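Local coordinates for PUA domain-containing protein (PDB 2Q07), which is of unknown function but, as the C-terminal part of an archaeosine synthase type 1 family member with a PUA domain, probably binds RNA in tRNA modification, at residues 56-60 / 160-166; 114-120 / 137-143. All blocks are in the same frame, centred on the assembly; numbering follows the deposited sequence.

Interaction 1. Residues 56-60 / 160-166; sequences VKVNV and IESKGKV
The side-chain amide of Asn59 fastens two loops of the N-terminal alpha/beta part of this chain, probably a UDG-like fold, one running from helix 47-55 into strand 61-65, the other from helix 150-160 towards helix 168-181. Its ND2 donates to Gly164 O at 2.5 Å, a length so short that the exact value is doubtful, approaching from above the carbonyl plane. ND2 also donates to Ser162 OG, although the place of this hydroxyl is less sure. On the other side of the amide, water 2 donates to Asn59 OD1 (2.6 Å) and accepts from Val166 N. An asparagine suits this post because one short, flat group carries a donor for Gly164 O and the Ser162 hydroxyl and an acceptor for the water on Val166 N.

Water 1 lies between the loops: it accepts from Asn59 N and donates to Lys57 O and Ile160 O (2.7 Å to the latter), tying three backbone polar groups together just past the end of helix 150-160, with Ser162 OG a less certain fourth partner.

Further out, Lys57 has CG anti to the backbone N (chi1 -166°) and an extended chain that runs across to Gly164 and Lys165, where NZ makes a weak bond to Gly164 O and lies 3.4 Å from Lys165 CB. A long aliphatic chain with a charged tip suits a place open to solvent.

The apolar end of the contact belongs to Ile160. Val56, which also touches Leu156, and Val60, which leans on Leu33, flank its two branches: CD1 of Ile160 meets Val56 CG2 at 4.2 Å, while CG2 of Ile160 meets Val60 CG2 at 4.3 Å.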
loop_
_atom_site.group_PDB
_atom_site.type_symbol
_atom_site.label_atom_id
_atom_site.label_comp_id
_atom_site.label_asym_id
_atom_site.label_seq_id
_atom_site.Cartn_x
_atom_site.Cartn_y
_atom_site.Cartn_z
ATOM N N VAL A 56 9.003 -9.998 -19.790
ATOM C CA VAL A 56 10.079 -10.283 -18.851
ATOM C C VAL A 56 9.547 -10.637 -17.459
ATOM O O VAL A 56 8.714 -9.919 -16.896
ATOM C CB VAL A 56 11.050 -9.075 -18.751
ATOM C CG1 VAL A 56 10.308 -7.848 -18.275
ATOM C CG2 VAL A 56 12.194 -9.398 -17.828
ATOM N N LYS A 57 10.023 -11.750 -16.908
ATOM C CA LYS A 57 9.580 -12.165 -15.580
ATOM C C LYS A 57 10.204 -11.228 -14.557
ATOM O O LYS A 57 11.429 -11.148 -14.423
ATOM C CB LYS A 57 9.992 -13.608 -15.294
ATOM C CG LYS A 57 9.288 -14.204 -14.092
ATOM C CD LYS A 57 9.523 -15.702 -13.971
ATOM C CE LYS A 57 8.686 -16.284 -12.833
ATOM N NZ LYS A 57 8.721 -17.776 -12.814
ATOM N N VAL A 58 9.350 -10.511 -13.839
ATOM C CA VAL A 58 9.802 -9.548 -12.847
ATOM C C VAL A 58 9.836 -10.148 -11.441
ATOM O O VAL A 58 8.794 -10.373 -10.834
ATOM C CB VAL A 58 8.883 -8.304 -12.873
ATOM C CG1 VAL A 58 9.311 -7.308 -11.822
ATOM C CG2 VAL A 58 8.913 -7.675 -14.270
ATOM N N ASN A 59 11.041 -10.401 -10.935
ATOM C CA ASN A 59 11.218 -10.966 -9.599
ATOM C C ASN A 59 12.003 -10.060 -8.664
ATOM O O ASN A 59 12.683 -10.532 -7.752
ATOM C CB ASN A 59 11.904 -12.331 -9.655
ATOM C CG ASN A 59 10.976 -13.429 -10.115
ATOM O OD1 ASN A 59 9.784 -13.408 -9.820
ATOM N ND2 ASN A 59 11.520 -14.405 -10.827
ATOM N N VAL A 60 11.920 -8.762 -8.909
ATOM C CA VAL A 60 12.579 -7.792 -8.055
ATOM C C VAL A 60 11.511 -6.788 -7.656
ATOM O O VAL A 60 10.433 -6.763 -8.248
ATOM C CB VAL A 60 13.722 -7.078 -8.784
ATOM C CG1 VAL A 60 14.782 -8.104 -9.214
ATOM C CG2 VAL A 60 13.178 -6.312 -9.983
ATOM N N ILE A 160 17.915 -7.790 -14.642
ATOM C CA ILE A 160 17.071 -8.366 -13.593
ATOM C C ILE A 160 16.705 -9.842 -13.739
ATOM O O ILE A 160 15.882 -10.353 -12.973
ATOM C CB ILE A 160 15.740 -7.569 -13.441
ATOM C CG1 ILE A 160 14.868 -7.755 -14.687
ATOM C CG2 ILE A 160 16.031 -6.088 -13.223
ATOM C CD1 ILE A 160 13.460 -7.179 -14.552
ATOM N N GLU A 161 17.303 -10.524 -14.713
ATOM C CA GLU A 161 17.024 -11.943 -14.940
ATOM C C GLU A 161 17.130 -12.698 -13.611
ATOM O O GLU A 161 18.132 -12.580 -12.914
ATOM C CB GLU A 161 18.033 -12.517 -15.941
ATOM C CG GLU A 161 17.500 -13.667 -16.786
ATOM C CD GLU A 161 16.529 -13.198 -17.857
ATOM O OE1 GLU A 161 15.576 -12.462 -17.510
ATOM O OE2 GLU A 161 16.715 -13.567 -19.043
ATOM N N SER A 162 16.102 -13.467 -13.260
ATOM C CA SER A 162 16.116 -14.213 -11.999
ATOM C C SER A 162 15.625 -15.652 -12.136
ATOM O O SER A 162 14.800 -15.963 -12.993
ATOM C CB SER A 162 15.276 -13.490 -10.948
ATOM O OG SER A 162 13.925 -13.419 -11.361
ATOM N N LYS A 163 16.122 -16.511 -11.251
ATOM C CA LYS A 163 15.811 -17.939 -11.251
ATOM C C LYS A 163 14.351 -18.401 -11.107
ATOM O O LYS A 163 13.804 -19.001 -12.033
ATOM C CB LYS A 163 16.672 -18.649 -10.192
ATOM C CG LYS A 163 18.188 -18.508 -10.399
ATOM C CD LYS A 163 18.663 -17.068 -10.180
ATOM C CE LYS A 163 20.158 -16.902 -10.444
ATOM N NZ LYS A 163 20.529 -17.123 -11.872
ATOM N N GLY A 164 13.721 -18.138 -9.964
ATOM C CA GLY A 164 12.353 -18.603 -9.768
ATOM C C GLY A 164 11.219 -17.604 -9.921
ATOM O O GLY A 164 11.118 -16.919 -10.935
ATOM N N LYS A 165 10.351 -17.537 -8.914
ATOM C CA LYS A 165 9.223 -16.614 -8.943
ATOM C C LYS A 165 8.901 -16.027 -7.568
ATOM O O LYS A 165 9.401 -16.493 -6.539
ATOM C CB LYS A 165 7.983 -17.308 -9.506
ATOM C CG LYS A 165 7.627 -18.588 -8.791
ATOM C CD LYS A 165 6.282 -19.118 -9.243
ATOM C CE LYS A 165 6.043 -20.506 -8.678
ATOM N NZ LYS A 165 7.051 -21.474 -9.210
ATOM N N VAL A 166 8.052 -15.003 -7.564
ATOM C CA VAL A 166 7.650 -14.326 -6.334
ATOM C C VAL A 166 6.134 -14.140 -6.324
ATOM O O VAL A 166 5.518 -13.971 -7.373
ATOM C CB VAL A 166 8.306 -12.924 -6.233
ATOM C CG1 VAL A 166 7.857 -12.225 -4.959
ATOM C CG2 VAL A 166 9.817 -13.046 -6.268
HETATM O O HOH W 1 13.258 -10.684 -12.300
HETATM O O HOH W 2 7.330 -14.203 -10.403
#

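Interaction 2. Residues 114-120 / 137-143; sequences RKVVAHV and AEVVYTA
Val116 and Val140 lie at the middle of a parallel strand pair, the two strands of a beta-alpha-beta unit whose crossover is helix 123-132. Backbone bonds alternate in the parallel manner: Glu138 N to Arg114 O, Val116 N to Glu138 O (2.8 Å), Val140 N to Val116 O and Ala118 N to Val140 O, followed by a weak one from Thr142 N to Ala118 O. At the C-terminal end of the pair, water 3 accepts from Ala143 N and lies 2.6 Å from Ala118 O.

Among polar side chains, His119 ND1 and Thr142 OG1 share a hydrogen bond of 2.7 Å at the ring edge, while NE2 bonds to Val147 O. The ring swings towards Thr142 because CG stands anti to the backbone N (chi1 -158°), and Ala143 CB lies over one face, 4.0 Å from the centroid, in a CH-pi contact. A leucine in place of His119 would probably leave Thr142 OG1 and Val147 O without these mates.

Apolar contacts line both faces. Val117 CG2 meets Val140 CG2 at 3.8 Å; on the opposite face Ala118 CB reaches Tyr141 CD2, its small size letting the ring come close. Beta-branched valines suit such extended backbone.

Strand 138-141 is the sheet's outermost, with 115-118 between it and strand 31-36. Helix 123-132 covers the face of Ala118 and Tyr141, whose OH bonds to Glu132; helix 150-160 packs on that of Val117, where Glu159 pairs with Lys115.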
loop_
_atom_site.group_PDB
_atom_site.type_symbol
_atom_site.label_atom_id
_atom_site.label_comp_id
_atom_site.label_asym_id
_atom_site.label_seq_id
_atom_site.Cartn_x
_atom_site.Cartn_y
_atom_site.Cartn_z
ATOM N N ARG A 114 20.839 -2.934 -3.385
ATOM C CA ARG A 114 22.232 -2.853 -3.812
ATOM C C ARG A 114 22.276 -2.357 -5.247
ATOM O O ARG A 114 23.304 -1.883 -5.713
ATOM C CB ARG A 114 22.920 -4.216 -3.729
ATOM C CG ARG A 114 22.318 -5.291 -4.632
ATOM C CD ARG A 114 23.296 -6.459 -4.809
ATOM N NE ARG A 114 23.837 -6.499 -6.163
ATOM C CZ ARG A 114 23.217 -7.053 -7.200
ATOM N NH1 ARG A 114 22.036 -7.630 -7.037
ATOM N NH2 ARG A 114 23.767 -7.011 -8.403
ATOM N N LYS A 115 21.147 -2.466 -5.941
ATOM C CA LYS A 115 21.067 -2.027 -7.325
ATOM C C LYS A 115 19.695 -1.454 -7.685
ATOM O O LYS A 115 18.657 -1.974 -7.274
ATOM C CB LYS A 115 21.404 -3.192 -8.262
ATOM C CG LYS A 115 21.662 -2.756 -9.695
ATOM C CD LYS A 115 20.590 -3.263 -10.630
ATOM C CE LYS A 115 20.783 -4.741 -10.930
ATOM N NZ LYS A 115 21.927 -4.948 -11.854
ATOM N N VAL A 116 19.713 -0.370 -8.451
ATOM C CA VAL A 116 18.506 0.303 -8.901
ATOM C C VAL A 116 18.486 0.263 -10.433
ATOM O O VAL A 116 19.383 0.803 -11.076
ATOM C CB VAL A 116 18.494 1.799 -8.449
ATOM C CG1 VAL A 116 17.279 2.531 -9.036
ATOM C CG2 VAL A 116 18.496 1.897 -6.944
ATOM N N VAL A 117 17.487 -0.405 -11.012
ATOM C CA VAL A 117 17.352 -0.461 -12.458
ATOM C C VAL A 117 16.287 0.548 -12.873
ATOM O O VAL A 117 15.088 0.326 -12.661
ATOM C CB VAL A 117 16.900 -1.853 -12.957
ATOM C CG1 VAL A 117 16.856 -1.845 -14.460
ATOM C CG2 VAL A 117 17.832 -2.925 -12.449
ATOM N N ALA A 118 16.724 1.651 -13.465
ATOM C CA ALA A 118 15.809 2.699 -13.897
ATOM C C ALA A 118 15.252 2.451 -15.298
ATOM O O ALA A 118 15.877 2.813 -16.289
ATOM C CB ALA A 118 16.516 4.046 -13.853
ATOM N N HIS A 119 14.075 1.841 -15.383
ATOM C CA HIS A 119 13.481 1.580 -16.683
ATOM C C HIS A 119 12.496 2.688 -17.011
ATOM O O HIS A 119 11.283 2.477 -17.052
ATOM C CB HIS A 119 12.764 0.237 -16.708
ATOM C CG HIS A 119 12.602 -0.319 -18.086
ATOM N ND1 HIS A 119 13.663 -0.801 -18.822
ATOM C CD2 HIS A 119 11.515 -0.424 -18.884
ATOM C CE1 HIS A 119 13.237 -1.180 -20.013
ATOM N NE2 HIS A 119 11.937 -0.959 -20.077
ATOM N N VAL A 120 13.039 3.870 -17.253
ATOM C CA VAL A 120 12.233 5.045 -17.544
ATOM C C VAL A 120 13.002 5.954 -18.488
ATOM O O VAL A 120 14.215 5.801 -18.657
ATOM C CB VAL A 120 11.940 5.825 -16.251
ATOM C CG1 VAL A 120 11.018 5.031 -15.352
ATOM C CG2 VAL A 120 13.244 6.105 -15.524
ATOM N N ALA A 137 23.768 2.525 -3.785
ATOM C CA ALA A 137 23.386 1.541 -4.786
ATOM C C ALA A 137 23.914 1.841 -6.183
ATOM O O ALA A 137 24.165 2.992 -6.540
ATOM C CB ALA A 137 21.858 1.402 -4.836
ATOM N N GLU A 138 24.100 0.786 -6.966
ATOM C CA GLU A 138 24.534 0.954 -8.349
ATOM C C GLU A 138 23.250 1.334 -9.078
ATOM O O GLU A 138 22.190 0.773 -8.800
ATOM C CB GLU A 138 25.043 -0.363 -8.936
ATOM C CG GLU A 138 25.596 -1.321 -7.897
ATOM C CD GLU A 138 26.172 -2.585 -8.516
ATOM O OE1 GLU A 138 25.448 -3.268 -9.282
ATOM O OE2 GLU A 138 27.353 -2.885 -8.233
ATOM N N VAL A 139 23.337 2.279 -9.999
ATOM C CA VAL A 139 22.166 2.684 -10.753
ATOM C C VAL A 139 22.446 2.471 -12.229
ATOM O O VAL A 139 23.402 3.022 -12.775
ATOM C CB VAL A 139 21.815 4.168 -10.500
ATOM C CG1 VAL A 139 20.472 4.507 -11.151
ATOM C CG2 VAL A 139 21.754 4.440 -9.009
ATOM N N VAL A 140 21.613 1.651 -12.861
ATOM C CA VAL A 140 21.744 1.344 -14.278
ATOM C C VAL A 140 20.495 1.792 -15.031
ATOM O O VAL A 140 19.383 1.674 -14.520
ATOM C CB VAL A 140 21.934 -0.175 -14.490
ATOM C CG1 VAL A 140 23.234 -0.636 -13.822
ATOM C CG2 VAL A 140 20.747 -0.931 -13.897
ATOM N N TYR A 141 20.678 2.306 -16.244
ATOM C CA TYR A 141 19.554 2.756 -17.059
ATOM C C TYR A 141 19.356 1.772 -18.211
ATOM O O TYR A 141 20.289 1.477 -18.952
ATOM C CB TYR A 141 19.816 4.170 -17.574
ATOM C CG TYR A 141 20.025 5.165 -16.457
ATOM C CD1 TYR A 141 21.254 5.254 -15.805
ATOM C CD2 TYR A 141 18.972 5.960 -15.996
ATOM C CE1 TYR A 141 21.435 6.096 -14.721
ATOM C CE2 TYR A 141 19.142 6.810 -14.907
ATOM C CZ TYR A 141 20.373 6.872 -14.273
ATOM O OH TYR A 141 20.545 7.689 -13.181
ATOM N N THR A 142 18.139 1.265 -18.357
ATOM C CA THR A 142 17.854 0.266 -19.382
ATOM C C THR A 142 16.931 0.705 -20.513
ATOM O O THR A 142 16.664 -0.069 -21.434
ATOM C CB THR A 142 17.250 -0.997 -18.734
ATOM O OG1 THR A 142 16.165 -0.618 -17.876
ATOM C CG2 THR A 142 18.303 -1.735 -17.907
ATOM N N ALA A 143 16.450 1.940 -20.456
ATOM C CA ALA A 143 15.539 2.425 -21.480
ATOM C C ALA A 143 15.949 3.753 -22.119
ATOM O O ALA A 143 16.260 4.728 -21.434
ATOM C CB ALA A 143 14.142 2.545 -20.896
HETATM O O HOH W 3 16.482 3.899 -18.621
#

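Overall arrangement
Both contacts belong to the same alpha/beta domain and meet directly, Ile160 CG2 packing on Val117 CG2 at 3.7 Å; their centres are about 15 Å apart. Helix 150-160 is the shared element: it covers one face of the strands in interaction 2, and its C-terminal end opens interaction 1. The chemistry follows the place. Interaction 2, with the larger share of buried residues, rests on regular backbone bonds between strands and on valine packing, with charged side chains toward one end. Interaction 1 joins loops nearer the surface, so an amide, a hydroxyl and two waters do the work that strand pairing does in the other, and hydrophobic packing is confined to its inner end.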